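PDB 2GPC: iron superoxide dismutase from Trypanosoma cruzi, which probably catalyses the iron-dependent dismutation of superoxide to oxygen and hydrogen peroxide in the parasite. Local coordinates for residues 128-131 against 136-139; 103-108 against 185-190. One frame throughout, in Å; residues are numbered along the deposited sequence.

Contact 1. Residues 128-131 against 136-139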
ATOM      1  N   VAL A 128      13.426   7.738  15.371  1.00 11.95           N
ATOM      2  CA  VAL A 128      14.326   8.824  14.997  1.00 12.25           C
ATOM      3  C   VAL A 128      14.824   9.541  16.249  1.00 12.30           C
ATOM      4  O   VAL A 128      14.222   9.439  17.313  1.00 11.58           O
ATOM      5  CB  VAL A 128      13.638   9.875  14.058  1.00 12.09           C
ATOM      6  CG1 VAL A 128      13.184   9.235  12.738  1.00 12.29           C
ATOM      7  CG2 VAL A 128      12.482  10.573  14.750  1.00 12.52           C
ATOM      8  N   LYS A 129      15.924  10.262  16.109  1.00 12.77           N
ATOM      9  CA  LYS A 129      16.383  11.196  17.119  1.00 13.26           C
ATOM     10  C   LYS A 129      16.147  12.586  16.555  1.00 13.64           C
ATOM     11  O   LYS A 129      16.650  12.909  15.480  1.00 13.45           O
ATOM     12  CB  LYS A 129      17.871  10.974  17.409  1.00 13.54           C
ATOM     13  CG  LYS A 129      18.493  11.956  18.408  1.00 14.87           C
ATOM     14  CD  LYS A 129      19.865  11.431  18.844  1.00 17.33           C
ATOM     15  CE  LYS A 129      20.396  12.053  20.105  1.00 19.49           C
ATOM     16  NZ  LYS A 129      21.733  11.434  20.441  1.00 21.25           N
ATOM     17  N   ASP A 130      15.338  13.382  17.252  1.00 13.63           N
ATOM     18  CA  ASP A 130      15.106  14.776  16.880  1.00 14.12           C
ATOM     19  C   ASP A 130      16.249  15.624  17.424  1.00 14.79           C
ATOM     20  O   ASP A 130      16.310  15.888  18.626  1.00 14.42           O
ATOM     21  CB  ASP A 130      13.764  15.254  17.438  1.00 13.93           C
ATOM     22  CG  ASP A 130      13.361  16.617  16.917  1.00 14.64           C
ATOM     23  OD1 ASP A 130      14.214  17.358  16.372  1.00 15.11           O
ATOM     24  OD2 ASP A 130      12.197  17.033  17.032  1.00 16.67           O
ATOM     25  N   THR A 131      17.167  16.030  16.546  1.00 15.58           N
ATOM     26  CA  THR A 131      18.348  16.792  16.970  1.00 16.53           C
ATOM     27  C   THR A 131      18.037  18.233  17.368  1.00 16.72           C
ATOM     28  O   THR A 131      18.905  18.911  17.877  1.00 17.39           O
ATOM     29  CB  THR A 131      19.459  16.761  15.897  1.00 16.87           C
ATOM     30  OG1 THR A 131      18.961  17.248  14.641  1.00 18.92           O
ATOM     31  CG2 THR A 131      19.899  15.343  15.617  1.00 16.78           C
ATOM     32  N   LEU A 136      14.365  11.112  21.493  1.00 16.62           N
ATOM     33  CA  LEU A 136      13.958  10.069  20.560  1.00 16.55           C
ATOM     34  C   LEU A 136      12.443  10.128  20.359  1.00 16.34           C
ATOM     35  O   LEU A 136      11.705  10.479  21.283  1.00 15.95           O
ATOM     36  CB  LEU A 136      14.396   8.691  21.057  1.00 16.47           C
ATOM     37  CG  LEU A 136      15.782   8.223  20.594  1.00 17.53           C
ATOM     38  CD1 LEU A 136      16.823   9.332  20.631  1.00 18.85           C
ATOM     39  CD2 LEU A 136      16.244   7.031  21.405  1.00 17.51           C
ATOM     40  N   LYS A 137      11.996   9.810  19.142  1.00 16.00           N
ATOM     41  CA  LYS A 137      10.576   9.812  18.799  1.00 16.23           C
ATOM     42  C   LYS A 137      10.231   8.673  17.833  1.00 15.74           C
ATOM     43  O   LYS A 137      11.041   8.299  16.986  1.00 14.73           O
ATOM     44  CB  LYS A 137      10.188  11.138  18.138  1.00 16.76           C
ATOM     45  CG  LYS A 137      10.258  12.349  19.054  1.00 19.51           C
ATOM     46  CD  LYS A 137       9.970  13.611  18.258  1.00 22.82           C
ATOM     47  CE  LYS A 137      10.061  14.864  19.114  1.00 24.22           C
ATOM     48  NZ  LYS A 137       9.863  16.056  18.248  1.00 25.64           N
ATOM     49  N   VAL A 138       9.025   8.135  17.980  1.00 15.28           N
ATOM     50  CA  VAL A 138       8.457   7.215  17.011  1.00 15.54           C
ATOM     51  C   VAL A 138       7.753   8.091  15.992  1.00 16.30           C
ATOM     52  O   VAL A 138       7.066   9.058  16.349  1.00 16.83           O
ATOM     53  CB  VAL A 138       7.464   6.225  17.651  1.00 15.43           C
ATOM     54  CG1 VAL A 138       6.615   5.514  16.578  1.00 15.79           C
ATOM     55  CG2 VAL A 138       8.195   5.221  18.499  1.00 15.46           C
ATOM     56  N   TYR A 139       7.915   7.727  14.731  1.00 16.36           N
ATOM     57  CA  TYR A 139       7.565   8.568  13.599  1.00 16.95           C
ATOM     58  C   TYR A 139       7.163   7.641  12.455  1.00 16.12           C
ATOM     59  O   TYR A 139       7.754   6.598  12.291  1.00 16.57           O
ATOM     60  CB  TYR A 139       8.808   9.374  13.233  1.00 17.24           C
ATOM     61  CG  TYR A 139       8.667  10.322  12.072  1.00 20.24           C
ATOM     62  CD1 TYR A 139       7.793  11.404  12.132  1.00 23.60           C
ATOM     63  CD2 TYR A 139       9.429  10.152  10.923  1.00 22.00           C
ATOM     64  CE1 TYR A 139       7.677  12.282  11.077  1.00 24.77           C
ATOM     65  CE2 TYR A 139       9.317  11.026   9.867  1.00 24.37           C
ATOM     66  CZ  TYR A 139       8.442  12.087   9.955  1.00 24.81           C
ATOM     67  OH  TYR A 139       8.331  12.957   8.905  1.00 29.78           O
TER
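The carboxylate of Asp130 meets Lys137 at one oxygen: NZ of Lys137 lies 2.8 Å from OD2 of Asp130, on the anti lone pair that points away from OD1, and the two form a salt bridge. OD1 is engaged separately, by ND2 of Asn152 and the backbone N of Asn132, so both oxygens are held and the group's rotation is restricted. The ring of Tyr139 is approached at a slant by CG1 of Val128, while CG2 of the same valine packs 4.2 Å from CB of Tyr139. Lys137 reaches Asp130 diagonally across the strands: CG stands anti to the carbonyl carbon (chi1 -67°), and the extended chain beyond it carries the ammonium past Val128, whose CG2 is 4.1 Å from CB of Lys137. Beneath these side chains runs the ladder of a beta hairpin made by strands 123-130 and 135-142, in the antiparallel sheet of the C-terminal domain of iron/manganese superoxide dismutases. Val128 and Lys137 are a hydrogen-bonded pair. The bond from Val128 N to Lys137 O is 2.9 Å long and nearly straight, at 169° about the hydrogen; the return bond from Lys137 N to Val128 O is equally short, and CA of Leu136 adds a C-H contact to that carbonyl oxygen at 3.3 Å. Lys129 and Leu136 are a non-hydrogen-bonded pair, with side chains on the opposite face. There CD1 of Leu136 lies against the aliphatic stem of Lys129, 3.8 Å from its CB. NZ of Lys129 continues to a salt bridge with Glu97, and Leu136 packs on Ile98 and Phe102, joining this face of the hairpin to helix 92-102.

Contact 2. Residues 103-108 against 185-190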
ATOM      1  N   GLY A 103      10.505   6.533  28.705  1.00 15.37           N
ATOM      2  CA  GLY A 103      10.297   6.043  30.057  1.00 15.47           C
ATOM      3  C   GLY A 103      10.906   4.664  30.235  1.00 15.80           C
ATOM      4  O   GLY A 103      11.688   4.431  31.161  1.00 16.15           O
ATOM      5  N   SER A 104      10.552   3.748  29.337  1.00 15.67           N
ATOM      6  CA  SER A 104      11.119   2.404  29.324  1.00 15.56           C
ATOM      7  C   SER A 104      11.122   1.817  27.908  1.00 15.64           C
ATOM      8  O   SER A 104      10.466   2.333  27.000  1.00 15.26           O
ATOM      9  CB  SER A 104      10.310   1.486  30.237  1.00 15.46           C
ATOM     10  OG  SER A 104       9.002   1.311  29.723  1.00 15.72           O
ATOM     11  N   PHE A 105      11.852   0.726  27.742  1.00 15.58           N
ATOM     12  CA  PHE A 105      11.790  -0.047  26.518  1.00 15.79           C
ATOM     13  C   PHE A 105      10.365  -0.517  26.204  1.00 15.58           C
ATOM     14  O   PHE A 105       9.950  -0.473  25.056  1.00 15.92           O
ATOM     15  CB  PHE A 105      12.717  -1.258  26.574  1.00 15.77           C
ATOM     16  CG  PHE A 105      12.660  -2.087  25.327  1.00 15.58           C
ATOM     17  CD1 PHE A 105      13.297  -1.656  24.169  1.00 15.94           C
ATOM     18  CD2 PHE A 105      11.907  -3.244  25.283  1.00 15.93           C
ATOM     19  CE1 PHE A 105      13.216  -2.401  23.002  1.00 15.71           C
ATOM     20  CE2 PHE A 105      11.828  -3.998  24.118  1.00 15.67           C
ATOM     21  CZ  PHE A 105      12.485  -3.573  22.979  1.00 15.70           C
ATOM     22  N   ALA A 106       9.633  -0.973  27.217  1.00 15.46           N
ATOM     23  CA  ALA A 106       8.296  -1.531  27.020  1.00 15.32           C
ATOM     24  C   ALA A 106       7.358  -0.466  26.462  1.00 15.01           C
ATOM     25  O   ALA A 106       6.536  -0.749  25.605  1.00 14.67           O
ATOM     26  CB  ALA A 106       7.731  -2.109  28.345  1.00 15.51           C
ATOM     27  N   LYS A 107       7.498   0.766  26.943  1.00 14.52           N
ATOM     28  CA  LYS A 107       6.655   1.860  26.475  1.00 14.57           C
ATOM     29  C   LYS A 107       7.016   2.273  25.032  1.00 13.70           C
ATOM     30  O   LYS A 107       6.129   2.532  24.218  1.00 13.36           O
ATOM     31  CB  LYS A 107       6.741   3.055  27.434  1.00 14.94           C
ATOM     32  CG  LYS A 107       5.883   2.894  28.700  1.00 16.20           C
ATOM     33  CD  LYS A 107       6.183   3.986  29.714  1.00 18.16           C
ATOM     34  CE  LYS A 107       5.205   3.955  30.895  1.00 20.43           C
ATOM     35  NZ  LYS A 107       5.735   4.726  32.071  1.00 20.96           N
ATOM     36  N   PHE A 108       8.308   2.332  24.732  1.00 13.19           N
ATOM     37  CA  PHE A 108       8.788   2.570  23.372  1.00 12.88           C
ATOM     38  C   PHE A 108       8.226   1.497  22.440  1.00 13.09           C
ATOM     39  O   PHE A 108       7.675   1.810  21.389  1.00 13.64           O
ATOM     40  CB  PHE A 108      10.321   2.534  23.293  1.00 12.64           C
ATOM     41  CG  PHE A 108      10.843   2.179  21.920  1.00 12.33           C
ATOM     42  CD1 PHE A 108      10.729   3.081  20.865  1.00 12.78           C
ATOM     43  CD2 PHE A 108      11.399   0.934  21.672  1.00 11.46           C
ATOM     44  CE1 PHE A 108      11.177   2.738  19.580  1.00 10.99           C
ATOM     45  CE2 PHE A 108      11.849   0.592  20.402  1.00 11.40           C
ATOM     46  CZ  PHE A 108      11.742   1.498  19.363  1.00 11.65           C
ATOM     47  N   VAL A 185      15.586  -6.944  15.251  1.00 13.54           N
ATOM     48  CA  VAL A 185      16.076  -5.551  15.293  1.00 14.26           C
ATOM     49  C   VAL A 185      17.578  -5.527  15.541  1.00 13.88           C
ATOM     50  O   VAL A 185      18.067  -6.172  16.454  1.00 12.93           O
ATOM     51  CB  VAL A 185      15.387  -4.705  16.394  1.00 14.11           C
ATOM     52  CG1 VAL A 185      16.065  -3.317  16.535  1.00 15.40           C
ATOM     53  CG2 VAL A 185      13.940  -4.528  16.089  1.00 15.51           C
ATOM     54  N   ASN A 186      18.290  -4.759  14.725  1.00 14.32           N
ATOM     55  CA  ASN A 186      19.733  -4.631  14.815  1.00 14.51           C
ATOM     56  C   ASN A 186      20.087  -3.430  15.691  1.00 14.30           C
ATOM     57  O   ASN A 186      20.298  -2.319  15.195  1.00 13.28           O
ATOM     58  CB  ASN A 186      20.313  -4.475  13.398  1.00 14.78           C
ATOM     59  CG  ASN A 186      21.817  -4.559  13.366  1.00 14.79           C
ATOM     60  OD1 ASN A 186      22.474  -4.523  14.400  1.00 15.23           O
ATOM     61  ND2 ASN A 186      22.376  -4.667  12.163  1.00 13.72           N
ATOM     62  N   TRP A 187      20.141  -3.655  17.002  1.00 14.28           N
ATOM     63  CA  TRP A 187      20.492  -2.579  17.938  1.00 14.35           C
ATOM     64  C   TRP A 187      21.899  -2.031  17.690  1.00 15.12           C
ATOM     65  O   TRP A 187      22.164  -0.878  17.991  1.00 14.55           O
ATOM     66  CB  TRP A 187      20.335  -3.037  19.395  1.00 13.89           C
ATOM     67  CG  TRP A 187      18.929  -3.404  19.700  1.00 13.22           C
ATOM     68  CD1 TRP A 187      18.461  -4.638  20.012  1.00 12.94           C
ATOM     69  CD2 TRP A 187      17.782  -2.543  19.638  1.00 11.04           C
ATOM     70  NE1 TRP A 187      17.098  -4.599  20.190  1.00 13.60           N
ATOM     71  CE2 TRP A 187      16.654  -3.323  19.967  1.00 12.55           C
ATOM     72  CE3 TRP A 187      17.598  -1.183  19.375  1.00 11.88           C
ATOM     73  CZ2 TRP A 187      15.364  -2.793  20.025  1.00 12.78           C
ATOM     74  CZ3 TRP A 187      16.318  -0.657  19.425  1.00 10.70           C
ATOM     75  CH2 TRP A 187      15.219  -1.458  19.751  1.00 11.88           C
ATOM     76  N   LYS A 188      22.791  -2.852  17.142  1.00 15.87           N
ATOM     77  CA  LYS A 188      24.137  -2.381  16.795  1.00 17.21           C
ATOM     78  C   LYS A 188      24.061  -1.255  15.756  1.00 17.02           C
ATOM     79  O   LYS A 188      24.758  -0.235  15.871  1.00 16.37           O
ATOM     80  CB  LYS A 188      25.009  -3.532  16.280  1.00 17.74           C
ATOM     81  CG  LYS A 188      25.355  -4.567  17.348  1.00 21.03           C
ATOM     82  CD  LYS A 188      25.738  -5.924  16.769  1.00 24.87           C
ATOM     83  CE  LYS A 188      26.925  -5.843  15.813  1.00 27.51           C
ATOM     84  NZ  LYS A 188      26.529  -6.086  14.387  1.00 29.09           N
ATOM     85  N   ASN A 189      23.203  -1.425  14.751  1.00 16.70           N
ATOM     86  CA  ASN A 189      23.004  -0.376  13.754  1.00 16.86           C
ATOM     87  C   ASN A 189      22.378   0.882  14.341  1.00 16.49           C
ATOM     88  O   ASN A 189      22.795   1.987  14.016  1.00 16.38           O
ATOM     89  CB  ASN A 189      22.158  -0.864  12.579  1.00 16.88           C
ATOM     90  CG  ASN A 189      22.275   0.047  11.368  1.00 17.55           C
ATOM     91  OD1 ASN A 189      21.309   0.710  10.973  1.00 18.51           O
ATOM     92  ND2 ASN A 189      23.453   0.072  10.767  1.00 16.87           N
ATOM     93  N   VAL A 190      21.394   0.712  15.218  1.00 16.39           N
ATOM     94  CA  VAL A 190      20.771   1.842  15.897  1.00 16.56           C
ATOM     95  C   VAL A 190      21.834   2.658  16.654  1.00 16.68           C
ATOM     96  O   VAL A 190      21.877   3.883  16.546  1.00 16.14           O
ATOM     97  CB  VAL A 190      19.640   1.383  16.865  1.00 16.56           C
ATOM     98  CG1 VAL A 190      19.039   2.567  17.615  1.00 16.33           C
ATOM     99  CG2 VAL A 190      18.547   0.625  16.106  1.00 17.35           C
TER
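Phe105 and Trp187 stand in the first turns of two helices whose backbones stay well apart, 12.5 Å between the CA atoms of these two residues, so aromatic side chains alone bridge the gap. The tryptophan meets both phenylalanines with the outer atoms of its six-membered ring. CZ2 of Trp187 comes 3.7 Å from CE1 of Phe105, near the plane of the phenylalanine ring and at its edge; the two ring planes stand at 75°. CH2 of Trp187 touches Phe108, whose CE2 lies 4.0 Å away at the edge of the indole. The indole is further fixed from its own segment and beyond: CG1 of Val185 sits 3.4 Å above the plane, over the centre of the six-membered ring, and NE1 gives a hydrogen bond to the carbonyl oxygen of Gly88. Both phenylalanines hold CG anti to the backbone N (chi1 179° in Phe105, 155° in Phe108), which sends the two rings out from one side of their helix. Phe108 also meets the ring of Phe102, and Ile98 touches both Phe108 and Trp187. Each helix start is capped by the residue before it: OG of Ser104 accepts from N of Lys107 at 3.2 Å, and OD1 of Asn186 accepts more weakly from N of Asn189. The aromatic contact joins these two N-capped helix starts, of 105-118 and 187-193, within the C-terminal domain of an iron/manganese superoxide dismutase.

How the contacts relate
From the N terminus come the alpha-hairpin domain and iron ligands His27 and His75; helix 92-102 then leads into residues 103-108, the first half of contact 2. After helix 105-118 the chain enters the sheet, and residues 128-131 and 136-139 close the short hairpin loop of contact 1. The chain then runs through strand 153-160, which ends on the iron ligand Asp160, and past the ligand His164 before residues 185-190 complete contact 2. The local loop of contact 1 lies within the long one of contact 2, and the two do not cross. They meet where Val138 CG2 touches Phe108 CE1 at 4.0 Å, and helix 92-102 packs against both, tying the hairpin to the two helix starts.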